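Long-range contacts in putative hydroxymethylglutaryl-CoA synthase (Streptococcus mutans, PDB 3SQZ), which probably catalyses the condensation of acetyl-CoA with acetoacetyl-CoA to give 3-hydroxy-3-methylglutaryl-CoA on a thiolase fold, and here holds coenzyme A: residues I109-S114 against I311-L316; L170-A175 against A189-M194; L210-D215 against K244-E249; R214-F219 against F339-G344. All blocks are in the same frame, centred on the assembly; numbering follows the deposited sequence.

Contact 1 (I109-S114 against I311-L316); sequences ILATES and IYTGSL
In the active-site region of the thiolase fold, Glu113, the predicted proton donor/acceptor, stacks on Tyr312 where the loop after strand 105-111 meets the turn leading into helix 315-326. The carboxylate lies almost flat over one face of the ring: the planes are 14° apart and Glu113 CD stands 3.4 Å above the ring plane, offset toward the rim. Its two oxygens spread along the ring, with Glu113 OE2 3.4 Å from Tyr312 CG and Glu113 OE1 3.7 Å from Tyr312 CE2. The torsions explain the approach: Glu113 CG sits between its backbone N and carbonyl carbon (chi1 56°), and the chain then runs extended to the ring, the two side chains crossing at about a right angle. Ser114 OG comes to the ring edge, 4.2 Å from Tyr312 CD2. Deeper in, Thr313 fits against the strand end. Its CG2 is 3.9 Å from Thr112 N, and its OG1 lies 3.2 Å from Ala111 O while bonding to Asp173 OD1. Just past the strand, an ST turn shapes the loop: Ser114 N gives a 2.9 Å bond to Thr112 OG1 at 159°. Asp173 OD2 accepts from Glu113 N and is hydrogen-bonded to Ser114 OG and to Thr112 OG1, whose stronger partner is Ser172 O. One buried aspartate thus ties both segments together through its two oxygens. Between the segments themselves the contact is packing and the carboxylate-ring stack: a carboxylate nearly parallel to an aromatic face, on a residue whose backbone N is held by the second-shell Asp173.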
loop_
_atom_site.group_PDB
_atom_site.type_symbol
_atom_site.label_atom_id
_atom_site.label_comp_id
_atom_site.label_asym_id
_atom_site.label_seq_id
_atom_site.Cartn_x
_atom_site.Cartn_y
_atom_site.Cartn_z
ATOM N N ILE A 109 -12.698 -4.681 4.521
ATOM C CA ILE A 109 -11.924 -3.852 5.434
ATOM C C ILE A 109 -11.100 -2.863 4.623
ATOM O O ILE A 109 -10.320 -3.268 3.747
ATOM C CB ILE A 109 -10.954 -4.670 6.313
ATOM C CG1 ILE A 109 -11.684 -5.836 6.995
ATOM C CG2 ILE A 109 -10.280 -3.762 7.330
ATOM C CD1 ILE A 109 -10.763 -6.749 7.799
ATOM N N LEU A 110 -11.251 -1.576 4.918
ATOM C CA LEU A 110 -10.427 -0.536 4.316
ATOM C C LEU A 110 -9.388 -0.069 5.321
ATOM O O LEU A 110 -9.744 0.500 6.356
ATOM C CB LEU A 110 -11.297 0.645 3.889
ATOM C CG LEU A 110 -10.521 1.880 3.410
ATOM C CD1 LEU A 110 -9.659 1.593 2.186
ATOM C CD2 LEU A 110 -11.483 3.034 3.147
ATOM N N ALA A 111 -8.121 -0.333 5.021
ATOM C CA ALA A 111 -6.998 0.215 5.772
ATOM C C ALA A 111 -6.571 1.510 5.094
ATOM O O ALA A 111 -6.323 1.523 3.885
ATOM C CB ALA A 111 -5.852 -0.785 5.786
ATOM N N THR A 112 -6.528 2.603 5.852
ATOM C CA THR A 112 -6.176 3.886 5.272
ATOM C C THR A 112 -5.779 4.867 6.360
ATOM O O THR A 112 -6.181 4.718 7.519
ATOM C CB THR A 112 -7.355 4.481 4.440
ATOM O OG1 THR A 112 -6.910 5.637 3.726
ATOM C CG2 THR A 112 -8.533 4.879 5.338
ATOM N N GLU A 113 -5.004 5.877 5.973
ATOM C CA GLU A 113 -4.830 7.073 6.788
ATOM C C GLU A 113 -5.231 8.313 5.992
ATOM O O GLU A 113 -4.870 9.435 6.352
ATOM C CB GLU A 113 -3.403 7.185 7.345
ATOM C CG GLU A 113 -2.312 7.156 6.293
ATOM C CD GLU A 113 -0.937 7.455 6.860
ATOM O OE1 GLU A 113 -0.705 8.621 7.240
ATOM O OE2 GLU A 113 -0.089 6.524 6.916
ATOM N N SER A 114 -6.019 8.095 4.937
ATOM C CA SER A 114 -6.466 9.166 4.044
ATOM C C SER A 114 -7.993 9.217 4.003
ATOM O O SER A 114 -8.597 9.451 2.952
ATOM C CB SER A 114 -5.933 8.917 2.623
ATOM O OG SER A 114 -4.516 8.817 2.606
ATOM N N ILE A 311 2.590 5.015 -0.851
ATOM C CA ILE A 311 1.146 4.796 -0.786
ATOM C C ILE A 311 0.709 4.359 0.608
ATOM O O ILE A 311 -0.330 3.719 0.781
ATOM C CB ILE A 311 0.616 3.865 -1.916
ATOM C CG1 ILE A 311 1.080 2.413 -1.746
ATOM C CG2 ILE A 311 1.013 4.436 -3.282
ATOM C CD1 ILE A 311 0.344 1.444 -2.657
ATOM N N TYR A 312 1.502 4.747 1.606
ATOM C CA TYR A 312 1.166 4.507 3.006
ATOM C C TYR A 312 0.780 3.036 3.264
ATOM O O TYR A 312 1.639 2.149 3.117
ATOM C CB TYR A 312 0.104 5.497 3.505
ATOM C CG TYR A 312 0.501 6.970 3.609
ATOM C CD1 TYR A 312 1.813 7.378 3.867
ATOM C CD2 TYR A 312 -0.481 7.955 3.515
ATOM C CE1 TYR A 312 2.122 8.736 4.009
ATOM C CE2 TYR A 312 -0.187 9.288 3.658
ATOM C CZ TYR A 312 1.112 9.682 3.905
ATOM O OH TYR A 312 1.424 11.014 4.048
ATOM N N THR A 313 -0.469 2.757 3.651
ATOM C CA THR A 313 -0.848 1.392 4.026
ATOM C C THR A 313 -0.537 0.349 2.965
ATOM O O THR A 313 -0.238 -0.797 3.288
ATOM C CB THR A 313 -2.354 1.270 4.384
ATOM O OG1 THR A 313 -3.161 1.655 3.262
ATOM C CG2 THR A 313 -2.706 2.095 5.628
ATOM N N GLY A 314 -0.639 0.722 1.700
ATOM C CA GLY A 314 -0.438 -0.252 0.650
ATOM C C GLY A 314 1.008 -0.523 0.292
ATOM O O GLY A 314 1.282 -1.442 -0.478
ATOM N N SER A 315 1.953 0.229 0.853
ATOM C CA SER A 315 3.308 0.193 0.315
ATOM C C SER A 315 4.009 -1.157 0.485
ATOM O O SER A 315 4.651 -1.631 -0.450
ATOM C CB SER A 315 4.152 1.325 0.884
ATOM O OG SER A 315 4.381 1.117 2.263
ATOM N N LEU A 316 3.869 -1.787 1.649
ATOM C CA LEU A 316 4.446 -3.107 1.876
ATOM C C LEU A 316 3.905 -4.099 0.846
ATOM O O LEU A 316 4.646 -4.918 0.290
ATOM C CB LEU A 316 4.092 -3.588 3.283
ATOM C CG LEU A 316 4.440 -5.040 3.632
ATOM C CD1 LEU A 316 5.942 -5.304 3.580
ATOM C CD2 LEU A 316 3.884 -5.387 5.009
#

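Contact 2 (L170-A175 against A189-M194); sequences LASDIA and AGSIAM
Ser172 and Ser191 face each other with OG anti to the backbone N in both (chi1 -178° and 176°), which lays the two side chains against one another in a nearly reciprocal way. Ser172 CB is 3.4 Å from Ser191 OG, and Ser191 CB is 3.5 Å from Ser172 OG. The hydroxyls themselves bond outward, Ser172 OG to Val85 O and Ser191 OG to Ser92 OG, so helix 85-94 takes up the polar ends on this face. In this non-hydrogen-bonded pair, with two small side chains in contact, Ser172 CA and Ser191 CA are 4.0 Å apart. On the same face, Leu170 CD1 touches Ala193 CB at 3.7 Å, and Ile174 CG1 packs on the methyl of Ala189. Two hydrogen-bonded pairs supply the ladder. Ala171 N reaches Ile192 O at 2.8 Å, with Ile192 N returning to Ala171 O at 2.9 Å, tilted 32° from the carbonyl plane; Asp173 N to Gly190 O and Gly190 N to Asp173 O are both 3.1 Å. The strand axes, 177° apart in direction, are therefore antiparallel neighbours. Ala171 and Ile192 belong to the other face, where Ile192 meets Phe317 of helix 315-326. Asp173 also starts from that face, but its carboxylate leads away from strand 188-198 to Ser114, beside the predicted catalytic Glu113. Both faces being covered by helices, the backbone polar groups pair within the sheet, the serines spend their hydroxyls on helix 85-94, and four backbone bonds hold the strand that carries the buried Asp173.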
loop_
_atom_site.group_PDB
_atom_site.type_symbol
_atom_site.label_atom_id
_atom_site.label_comp_id
_atom_site.label_asym_id
_atom_site.label_seq_id
_atom_site.Cartn_x
_atom_site.Cartn_y
_atom_site.Cartn_z
ATOM N N LEU A 170 -8.589 -3.844 1.574
ATOM C CA LEU A 170 -8.138 -2.735 0.744
ATOM C C LEU A 170 -7.147 -1.919 1.545
ATOM O O LEU A 170 -7.396 -1.612 2.709
ATOM C CB LEU A 170 -9.306 -1.825 0.364
ATOM C CG LEU A 170 -10.496 -2.360 -0.434
ATOM C CD1 LEU A 170 -10.086 -3.262 -1.583
ATOM C CD2 LEU A 170 -11.525 -3.021 0.455
ATOM N N ALA A 171 -6.034 -1.562 0.913
ATOM C CA ALA A 171 -5.026 -0.699 1.518
ATOM C C ALA A 171 -4.838 0.458 0.558
ATOM O O ALA A 171 -4.149 0.315 -0.462
ATOM C CB ALA A 171 -3.732 -1.452 1.698
ATOM N N SER A 172 -5.471 1.590 0.866
ATOM C CA SER A 172 -5.635 2.675 -0.093
ATOM C C SER A 172 -5.267 3.995 0.560
ATOM O O SER A 172 -5.705 4.284 1.668
ATOM C CB SER A 172 -7.083 2.727 -0.559
ATOM O OG SER A 172 -7.249 3.742 -1.526
ATOM N N ASP A 173 -4.469 4.805 -0.131
ATOM C CA ASP A 173 -3.957 6.032 0.472
ATOM C C ASP A 173 -3.440 6.992 -0.585
ATOM O O ASP A 173 -3.031 6.588 -1.688
ATOM C CB ASP A 173 -2.822 5.724 1.459
ATOM C CG ASP A 173 -3.315 5.471 2.880
ATOM O OD1 ASP A 173 -3.002 4.397 3.435
ATOM O OD2 ASP A 173 -3.973 6.368 3.451
ATOM N N ILE A 174 -3.434 8.268 -0.209
ATOM C CA ILE A 174 -2.806 9.319 -0.989
ATOM C C ILE A 174 -1.844 10.032 -0.052
ATOM O O ILE A 174 -2.262 10.663 0.926
ATOM C CB ILE A 174 -3.845 10.287 -1.562
ATOM C CG1 ILE A 174 -4.725 9.543 -2.568
ATOM C CG2 ILE A 174 -3.162 11.476 -2.223
ATOM C CD1 ILE A 174 -5.951 10.303 -2.994
ATOM N N ALA A 175 -0.551 9.895 -0.341
ATOM C CA ALA A 175 0.488 10.490 0.482
ATOM C C ALA A 175 0.744 11.906 -0.012
ATOM O O ALA A 175 1.242 12.116 -1.117
ATOM C CB ALA A 175 1.745 9.651 0.445
ATOM N N ALA A 189 0.233 7.837 -4.566
ATOM C CA ALA A 189 -1.181 7.489 -4.485
ATOM C C ALA A 189 -1.387 6.086 -5.021
ATOM O O ALA A 189 -0.797 5.721 -6.039
ATOM C CB ALA A 189 -2.019 8.469 -5.283
ATOM N N GLY A 190 -2.230 5.295 -4.360
ATOM C CA GLY A 190 -2.560 3.990 -4.887
ATOM C C GLY A 190 -3.300 3.139 -3.887
ATOM O O GLY A 190 -3.406 3.483 -2.704
ATOM N N SER A 191 -3.814 2.020 -4.377
ATOM C CA SER A 191 -4.523 1.065 -3.535
ATOM C C SER A 191 -4.193 -0.351 -3.949
ATOM O O SER A 191 -4.204 -0.684 -5.138
ATOM C CB SER A 191 -6.036 1.254 -3.637
ATOM O OG SER A 191 -6.726 0.255 -2.889
ATOM N N ILE A 192 -3.939 -1.185 -2.946
ATOM C CA ILE A 192 -3.828 -2.625 -3.090
ATOM C C ILE A 192 -5.121 -3.270 -2.596
ATOM O O ILE A 192 -5.642 -2.891 -1.543
ATOM C CB ILE A 192 -2.647 -3.162 -2.249
ATOM C CG1 ILE A 192 -1.315 -2.783 -2.911
ATOM C CG2 ILE A 192 -2.771 -4.665 -2.019
ATOM C CD1 ILE A 192 -0.917 -3.648 -4.082
ATOM N N ALA A 193 -5.648 -4.214 -3.366
ATOM C CA ALA A 193 -6.764 -5.055 -2.928
ATOM C C ALA A 193 -6.253 -6.479 -2.774
ATOM O O ALA A 193 -5.542 -6.978 -3.643
ATOM C CB ALA A 193 -7.893 -5.015 -3.945
ATOM N N MET A 194 -6.616 -7.134 -1.676
ATOM C CA MET A 194 -6.257 -8.529 -1.448
ATOM C C MET A 194 -7.512 -9.321 -1.132
ATOM O O MET A 194 -8.285 -8.936 -0.253
ATOM C CB MET A 194 -5.232 -8.651 -0.316
ATOM C CG MET A 194 -3.886 -8.073 -0.706
ATOM S SD MET A 194 -2.658 -7.987 0.609
ATOM C CE MET A 194 -3.329 -6.651 1.593
#

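Contact 3 (L210-D215 against K244-E249); sequences LAQTRD and KTTWAE
Leu210 makes the close part of the contact: its CD2 methyl pushes in against the helix, 3.5 Å from Thr246 O and equally 3.5 Å from Glu249 CG. The leucine and glutamate side chains cross at about a right angle, and Glu249 bends at chi2 (67°), which carries its carboxylate on to a salt bridge with Arg253. From the helix side, the buried Thr246 answers with CG2 resting 3.6 Å from Leu210 O. Next along the strand, Gln212 runs fully extended toward the hydroxyls of Thr245 and Thr246, its CB 3.6 Å from Thr246 OG1. Both hydroxyls bond within the helix, Thr245 OG1 to Asp241 O and Thr246 OG1 to Met242 O. The packing is looser at Arg214, which covers little of the helix segment: its NH2 approaches Thr245 OG1 near the guanidinium plane, at 3.7 Å, while NH1 is taken by Asp241 in a salt bridge and by Gln238. Ala211 and Thr213 are exposed. The strand and helix segments run 146° apart, with axes 8.7 Å apart at closest. Helix 232-254 thus lies on the sheet: strand 203-213 pairs with strand 346-354, whose Ile349 touches Thr246 and Trp247, and Trp247 meets Phe264 of strand 263-266 edge-to-face.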
loop_
_atom_site.group_PDB
_atom_site.type_symbol
_atom_site.label_atom_id
_atom_site.label_comp_id
_atom_site.label_asym_id
_atom_site.label_seq_id
_atom_site.Cartn_x
_atom_site.Cartn_y
_atom_site.Cartn_z
ATOM N N LEU A 210 4.442 -11.374 15.088
ATOM C CA LEU A 210 4.857 -10.613 16.251
ATOM C C LEU A 210 4.755 -9.131 15.946
ATOM O O LEU A 210 5.333 -8.655 14.955
ATOM C CB LEU A 210 6.294 -10.954 16.637
ATOM C CG LEU A 210 6.792 -10.241 17.898
ATOM C CD1 LEU A 210 6.051 -10.733 19.137
ATOM C CD2 LEU A 210 8.291 -10.432 18.048
ATOM N N ALA A 211 4.025 -8.408 16.796
ATOM C CA ALA A 211 3.888 -6.968 16.682
ATOM C C ALA A 211 4.530 -6.274 17.871
ATOM O O ALA A 211 4.757 -6.883 18.918
ATOM C CB ALA A 211 2.419 -6.569 16.583
ATOM N N GLN A 212 4.800 -4.987 17.690
ATOM C CA GLN A 212 5.342 -4.148 18.745
ATOM C C GLN A 212 4.710 -2.765 18.636
ATOM O O GLN A 212 4.565 -2.241 17.530
ATOM C CB GLN A 212 6.868 -4.034 18.609
ATOM C CG GLN A 212 7.514 -3.329 19.787
ATOM C CD GLN A 212 9.027 -3.207 19.669
ATOM O OE1 GLN A 212 9.671 -3.794 18.778
ATOM N NE2 GLN A 212 9.607 -2.438 20.566
ATOM N N THR A 213 4.336 -2.186 19.777
ATOM C CA THR A 213 3.819 -0.826 19.840
ATOM C C THR A 213 4.760 0.030 20.673
ATOM O O THR A 213 5.217 -0.407 21.727
ATOM C CB THR A 213 2.429 -0.797 20.510
ATOM O OG1 THR A 213 1.493 -1.541 19.724
ATOM C CG2 THR A 213 1.915 0.626 20.677
ATOM N N ARG A 214 5.012 1.251 20.210
ATOM C CA ARG A 214 5.845 2.218 20.921
ATOM C C ARG A 214 5.294 3.618 20.666
ATOM O O ARG A 214 5.192 4.037 19.516
ATOM C CB ARG A 214 7.287 2.135 20.401
ATOM C CG ARG A 214 8.317 2.959 21.136
ATOM C CD ARG A 214 9.666 2.847 20.437
ATOM N NE ARG A 214 10.155 1.471 20.417
ATOM C CZ ARG A 214 11.270 1.080 19.805
ATOM N NH1 ARG A 214 12.016 1.960 19.146
ATOM N NH2 ARG A 214 11.638 -0.192 19.851
ATOM N N ASP A 215 4.986 4.355 21.728
ATOM C CA ASP A 215 4.337 5.658 21.639
ATOM C C ASP A 215 5.358 6.745 21.321
ATOM O O ASP A 215 6.106 7.180 22.188
ATOM C CB ASP A 215 3.608 5.910 22.958
ATOM C CG ASP A 215 2.933 7.266 23.040
ATOM O OD1 ASP A 215 2.816 7.986 22.034
ATOM O OD2 ASP A 215 2.503 7.607 24.158
ATOM N N LYS A 244 14.709 -3.881 13.909
ATOM C CA LYS A 244 15.739 -4.670 14.574
ATOM C C LYS A 244 15.193 -5.443 15.769
ATOM O O LYS A 244 15.430 -6.647 15.905
ATOM C CB LYS A 244 16.889 -3.768 15.034
ATOM C CG LYS A 244 17.949 -4.480 15.867
ATOM C CD LYS A 244 19.014 -3.513 16.356
ATOM C CE LYS A 244 20.072 -4.228 17.191
ATOM N NZ LYS A 244 21.221 -3.343 17.523
ATOM N N THR A 245 14.463 -4.748 16.637
ATOM C CA THR A 245 13.997 -5.355 17.882
ATOM C C THR A 245 12.870 -6.356 17.646
ATOM O O THR A 245 12.799 -7.390 18.310
ATOM C CB THR A 245 13.578 -4.297 18.934
ATOM O OG1 THR A 245 12.570 -3.435 18.392
ATOM C CG2 THR A 245 14.779 -3.467 19.370
ATOM N N THR A 246 11.982 -6.060 16.701
ATOM C CA THR A 246 10.891 -6.986 16.419
ATOM C C THR A 246 11.432 -8.249 15.745
ATOM O O THR A 246 11.030 -9.362 16.077
ATOM C CB THR A 246 9.779 -6.335 15.578
ATOM O OG1 THR A 246 9.368 -5.109 16.201
ATOM C CG2 THR A 246 8.576 -7.264 15.471
ATOM N N TRP A 247 12.370 -8.080 14.821
ATOM C CA TRP A 247 12.953 -9.230 14.135
ATOM C C TRP A 247 13.769 -10.103 15.090
ATOM O O TRP A 247 13.720 -11.334 15.012
ATOM C CB TRP A 247 13.783 -8.759 12.941
ATOM C CG TRP A 247 14.577 -9.825 12.227
ATOM C CD1 TRP A 247 15.920 -9.806 12.000
ATOM C CD2 TRP A 247 14.086 -11.041 11.619
ATOM N NE1 TRP A 247 16.302 -10.923 11.303
ATOM C CE2 TRP A 247 15.201 -11.701 11.059
ATOM C CE3 TRP A 247 12.823 -11.637 11.502
ATOM C CZ2 TRP A 247 15.094 -12.923 10.392
ATOM C CZ3 TRP A 247 12.721 -12.857 10.834
ATOM C CH2 TRP A 247 13.853 -13.485 10.291
ATOM N N ALA A 248 14.512 -9.479 16.000
ATOM C CA ALA A 248 15.267 -10.250 16.983
ATOM C C ALA A 248 14.323 -11.117 17.811
ATOM O O ALA A 248 14.572 -12.307 18.020
ATOM C CB ALA A 248 16.078 -9.333 17.885
ATOM N N GLU A 249 13.235 -10.521 18.282
ATOM C CA GLU A 249 12.300 -11.248 19.126
ATOM C C GLU A 249 11.534 -12.308 18.331
ATOM O O GLU A 249 11.236 -13.384 18.853
ATOM C CB GLU A 249 11.352 -10.274 19.831
ATOM C CG GLU A 249 10.364 -10.921 20.800
ATOM C CD GLU A 249 11.018 -11.543 22.026
ATOM O OE1 GLU A 249 12.206 -11.265 22.304
ATOM O OE2 GLU A 249 10.324 -12.317 22.719
#

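Contact 4 (R214-F219 against F339-G344); sequences RDIMDF and FSYGSG. With COA (coenzyme A), chain D.
Asp218 OD1 is gripped by several hydroxyls: Tyr341 OH donates to it across the contact at 2.8 Å, and Ser235, a CoA-binding residue, adds a further hydroxyl bond. Ser343 OG, also at 2.8 Å, is less certain, since that bond holds for one of two modelled conformers; there it meets OD1 from the face of the carboxylate plane opposite Tyr341 OH. Asp218 OD1 lies in the plane of the Tyr341 ring at its edge, the carboxylate being turned 76° from that ring. The other oxygen, Asp218 OD2, uses its syn lone pair to accept from Gly344 N at 2.9 Å. With CG placed between backbone N and carbonyl carbon (chi1 58°), the carboxylate is brought back toward strand 335-342, and the several donors fix its rotation and would favour its charged form. Farther out, Ile216 N bonds to Gly344 O at 3.0 Å and 171°, although it comes from above the carbonyl plane. A water in the plane of the Phe219 ring, at its edge, donates to Phe219 O at 2.8 Å and only weakly to Ser343 O. Coenzyme A runs past both segments: its O5P is 3.4 Å from Phe219 CD1, and its thiol S1P is 3.9 Å from Tyr341 CE2. The loop is thereby fastened beside the modified Cys145, whose sulfinate accepts from Ser343 N, at the pantetheine-thiol end of the CoA pocket in a thiolase-fold enzyme.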
loop_
_atom_site.group_PDB
_atom_site.type_symbol
_atom_site.label_atom_id
_atom_site.label_comp_id
_atom_site.label_asym_id
_atom_site.label_seq_id
_atom_site.Cartn_x
_atom_site.Cartn_y
_atom_site.Cartn_z
ATOM N N ARG A 214 5.012 1.251 20.210
ATOM C CA ARG A 214 5.845 2.218 20.921
ATOM C C ARG A 214 5.294 3.618 20.666
ATOM O O ARG A 214 5.192 4.037 19.516
ATOM C CB ARG A 214 7.287 2.135 20.401
ATOM C CG ARG A 214 8.317 2.959 21.136
ATOM C CD ARG A 214 9.666 2.847 20.437
ATOM N NE ARG A 214 10.155 1.471 20.417
ATOM C CZ ARG A 214 11.270 1.080 19.805
ATOM N NH1 ARG A 214 12.016 1.960 19.146
ATOM N NH2 ARG A 214 11.638 -0.192 19.851
ATOM N N ASP A 215 4.986 4.355 21.728
ATOM C CA ASP A 215 4.337 5.658 21.639
ATOM C C ASP A 215 5.358 6.745 21.321
ATOM O O ASP A 215 6.106 7.180 22.188
ATOM C CB ASP A 215 3.608 5.910 22.958
ATOM C CG ASP A 215 2.933 7.266 23.040
ATOM O OD1 ASP A 215 2.816 7.986 22.034
ATOM O OD2 ASP A 215 2.503 7.607 24.158
ATOM N N ILE A 216 5.386 7.160 20.057
ATOM C CA ILE A 216 6.330 8.159 19.560
ATOM C C ILE A 216 5.620 9.111 18.599
ATOM O O ILE A 216 4.494 8.850 18.162
ATOM C CB ILE A 216 7.559 7.506 18.862
ATOM C CG1 ILE A 216 7.136 6.699 17.619
ATOM C CG2 ILE A 216 8.342 6.650 19.855
ATOM C CD1 ILE A 216 8.306 6.270 16.757
ATOM N N MET A 217 6.286 10.210 18.259
ATOM C CA MET A 217 5.724 11.165 17.317
ATOM C C MET A 217 6.691 11.420 16.160
ATOM O O MET A 217 7.193 12.527 15.970
ATOM C CB MET A 217 5.277 12.452 18.019
ATOM C CG MET A 217 4.112 12.210 18.976
ATOM S SD MET A 217 2.626 11.610 18.113
ATOM C CE MET A 217 1.726 13.146 17.901
ATOM N N ASP A 218 6.962 10.365 15.391
ATOM C CA ASP A 218 7.796 10.484 14.200
ATOM C C ASP A 218 7.039 11.077 13.011
ATOM O O ASP A 218 7.622 11.798 12.196
ATOM C CB ASP A 218 8.430 9.134 13.831
ATOM C CG ASP A 218 7.406 8.027 13.578
ATOM O OD1 ASP A 218 7.639 7.231 12.637
ATOM O OD2 ASP A 218 6.403 7.915 14.322
ATOM N N PHE A 219 5.754 10.744 12.902
ATOM C CA PHE A 219 4.888 11.183 11.808
ATOM C C PHE A 219 3.484 11.064 12.366
ATOM O O PHE A 219 3.157 10.066 13.017
ATOM C CB PHE A 219 5.103 10.259 10.590
ATOM C CG PHE A 219 4.070 10.371 9.476
ATOM C CD1 PHE A 219 4.446 10.783 8.202
ATOM C CD2 PHE A 219 2.755 9.966 9.668
ATOM C CE1 PHE A 219 3.527 10.832 7.167
ATOM C CE2 PHE A 219 1.831 10.027 8.647
ATOM C CZ PHE A 219 2.222 10.453 7.385
ATOM N N PHE A 339 7.900 -7.201 6.800
ATOM C CA PHE A 339 8.034 -6.250 7.896
ATOM C C PHE A 339 7.139 -5.059 7.656
ATOM O O PHE A 339 7.388 -4.252 6.750
ATOM C CB PHE A 339 9.460 -5.723 8.043
ATOM C CG PHE A 339 9.552 -4.524 8.971
ATOM C CD1 PHE A 339 9.338 -4.673 10.338
ATOM C CD2 PHE A 339 9.829 -3.255 8.485
ATOM C CE1 PHE A 339 9.415 -3.587 11.203
ATOM C CE2 PHE A 339 9.903 -2.172 9.352
ATOM C CZ PHE A 339 9.699 -2.336 10.709
ATOM N N SER A 340 6.097 -4.954 8.464
ATOM C CA SER A 340 5.167 -3.843 8.385
ATOM C C SER A 340 5.495 -2.811 9.449
ATOM O O SER A 340 5.845 -3.162 10.570
ATOM C CB SER A 340 3.740 -4.367 8.573
ATOM O OG SER A 340 2.775 -3.331 8.494
ATOM N N TYR A 341 5.411 -1.541 9.072
ATOM C CA TYR A 341 5.600 -0.434 9.995
ATOM C C TYR A 341 4.500 0.588 9.796
ATOM O O TYR A 341 4.014 0.803 8.680
ATOM C CB TYR A 341 6.958 0.245 9.763
ATOM C CG TYR A 341 7.279 1.415 10.698
ATOM C CD1 TYR A 341 7.787 1.191 11.974
ATOM C CD2 TYR A 341 7.089 2.735 10.298
ATOM C CE1 TYR A 341 8.090 2.241 12.822
ATOM C CE2 TYR A 341 7.392 3.804 11.144
ATOM C CZ TYR A 341 7.885 3.549 12.410
ATOM O OH TYR A 341 8.191 4.578 13.277
ATOM N N GLY A 342 4.113 1.218 10.893
ATOM C CA GLY A 342 3.291 2.409 10.851
ATOM C C GLY A 342 3.837 3.379 11.876
ATOM O O GLY A 342 4.165 2.996 12.996
ATOM N N SER A 343 3.930 4.643 11.502
ATOM C CA SER A 343 4.382 5.674 12.421
ATOM C C SER A 343 3.487 5.792 13.646
ATOM O O SER A 343 2.297 5.453 13.608
ATOM C CB SER A 343 4.463 7.010 11.693
ATOM O OG SER A 343 5.547 7.016 10.777
ATOM N N GLY A 344 4.065 6.270 14.734
ATOM C CA GLY A 344 3.289 6.511 15.925
ATOM C C GLY A 344 3.503 5.674 17.180
ATOM O O GLY A 344 3.225 6.208 18.248
HETATM N N1A COA D . 23.277 12.607 -4.372
HETATM C C2A COA D . 22.920 11.455 -3.766
HETATM N N3A COA D . 22.213 11.488 -2.577
HETATM C C4A COA D . 21.880 12.687 -2.027
HETATM C C5A COA D . 22.247 13.882 -2.646
HETATM C C6A COA D . 22.933 13.849 -3.801
HETATM N N6A COA D . 23.311 15.068 -4.452
HETATM N N7A COA D . 21.787 14.925 -1.884
HETATM C C8A COA D . 21.156 14.420 -0.819
HETATM N N9A COA D . 21.242 13.008 -0.918
HETATM C C1B COA D . 20.570 12.052 -0.050
HETATM C C2B COA D . 21.132 11.511 1.294
HETATM O O2B COA D . 22.408 11.503 1.751
HETATM C C3B COA D . 20.035 10.538 1.692
HETATM O O3B COA D . 20.176 9.180 1.833
HETATM P P3B COA D . 20.874 8.540 3.054
HETATM O O7A COA D . 19.897 8.596 4.285
HETATM O O8A COA D . 21.130 7.062 2.618
HETATM O O9A COA D . 22.164 9.262 3.346
HETATM C C4B COA D . 18.828 11.211 1.161
HETATM O O4B COA D . 19.224 11.508 -0.193
HETATM C C5B COA D . 17.865 12.020 1.962
HETATM O O5B COA D . 18.586 13.169 2.316
HETATM P P1A COA D . 17.910 14.281 3.216
HETATM O O1A COA D . 17.403 13.645 4.572
HETATM O O2A COA D . 18.899 15.401 3.472
HETATM O O3A COA D . 16.661 14.807 2.380
HETATM P P2A COA D . 15.435 15.606 2.997
HETATM O O4A COA D . 15.898 16.529 4.184
HETATM O O5A COA D . 14.791 16.439 1.912
HETATM O O6A COA D . 14.367 14.555 3.560
HETATM C CBP COA D . 13.101 12.485 3.681
HETATM C CCP COA D . 14.215 13.265 3.028
HETATM C CDP COA D . 13.419 12.304 5.126
HETATM C CEP COA D . 12.955 11.129 3.033
HETATM C CAP COA D . 11.835 13.277 3.505
HETATM O OAP COA D . 11.380 13.239 2.213
HETATM C C9P COA D . 10.747 12.876 4.481
HETATM O O9P COA D . 10.766 13.198 5.665
HETATM N N8P COA D . 9.627 12.111 3.904
HETATM C C7P COA D . 8.606 11.519 4.746
HETATM C C6P COA D . 9.083 10.317 5.535
HETATM C C5P COA D . 7.963 9.616 6.304
HETATM O O5P COA D . 6.805 9.734 5.974
HETATM N N4P COA D . 8.318 8.732 7.382
HETATM C C3P COA D . 7.271 7.962 8.070
HETATM C C2P COA D . 7.270 6.476 7.841
HETATM S S1P COA D . 8.829 5.664 7.981
HETATM O O HOH W 1 1.092 8.215 12.804
#

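Overall arrangement
All four contacts reach one mixed sheet. Contacts 1 and 2 lie near the centre of the chain, each about 5 Å from it, and their centres are 5 Å apart, contact 1 on strand 105-111 and contact 2 on its sheet neighbour 166-175; contact 2 is nested within the loop that contact 1 closes. Contacts 3 and 4, centres 11 Å apart, share Arg214 and Asp215 as strand 203-213 gives way to its following loop. Contact 3, also nested inside contact 1, is about 11 Å from it at the nearest atoms. Contacts 1 and 4 alternate along the chain and touch where Phe219 packs against Glu113 and Tyr312, bringing sequence-distant segments together beside coenzyme A; contact 3 lies outside that site.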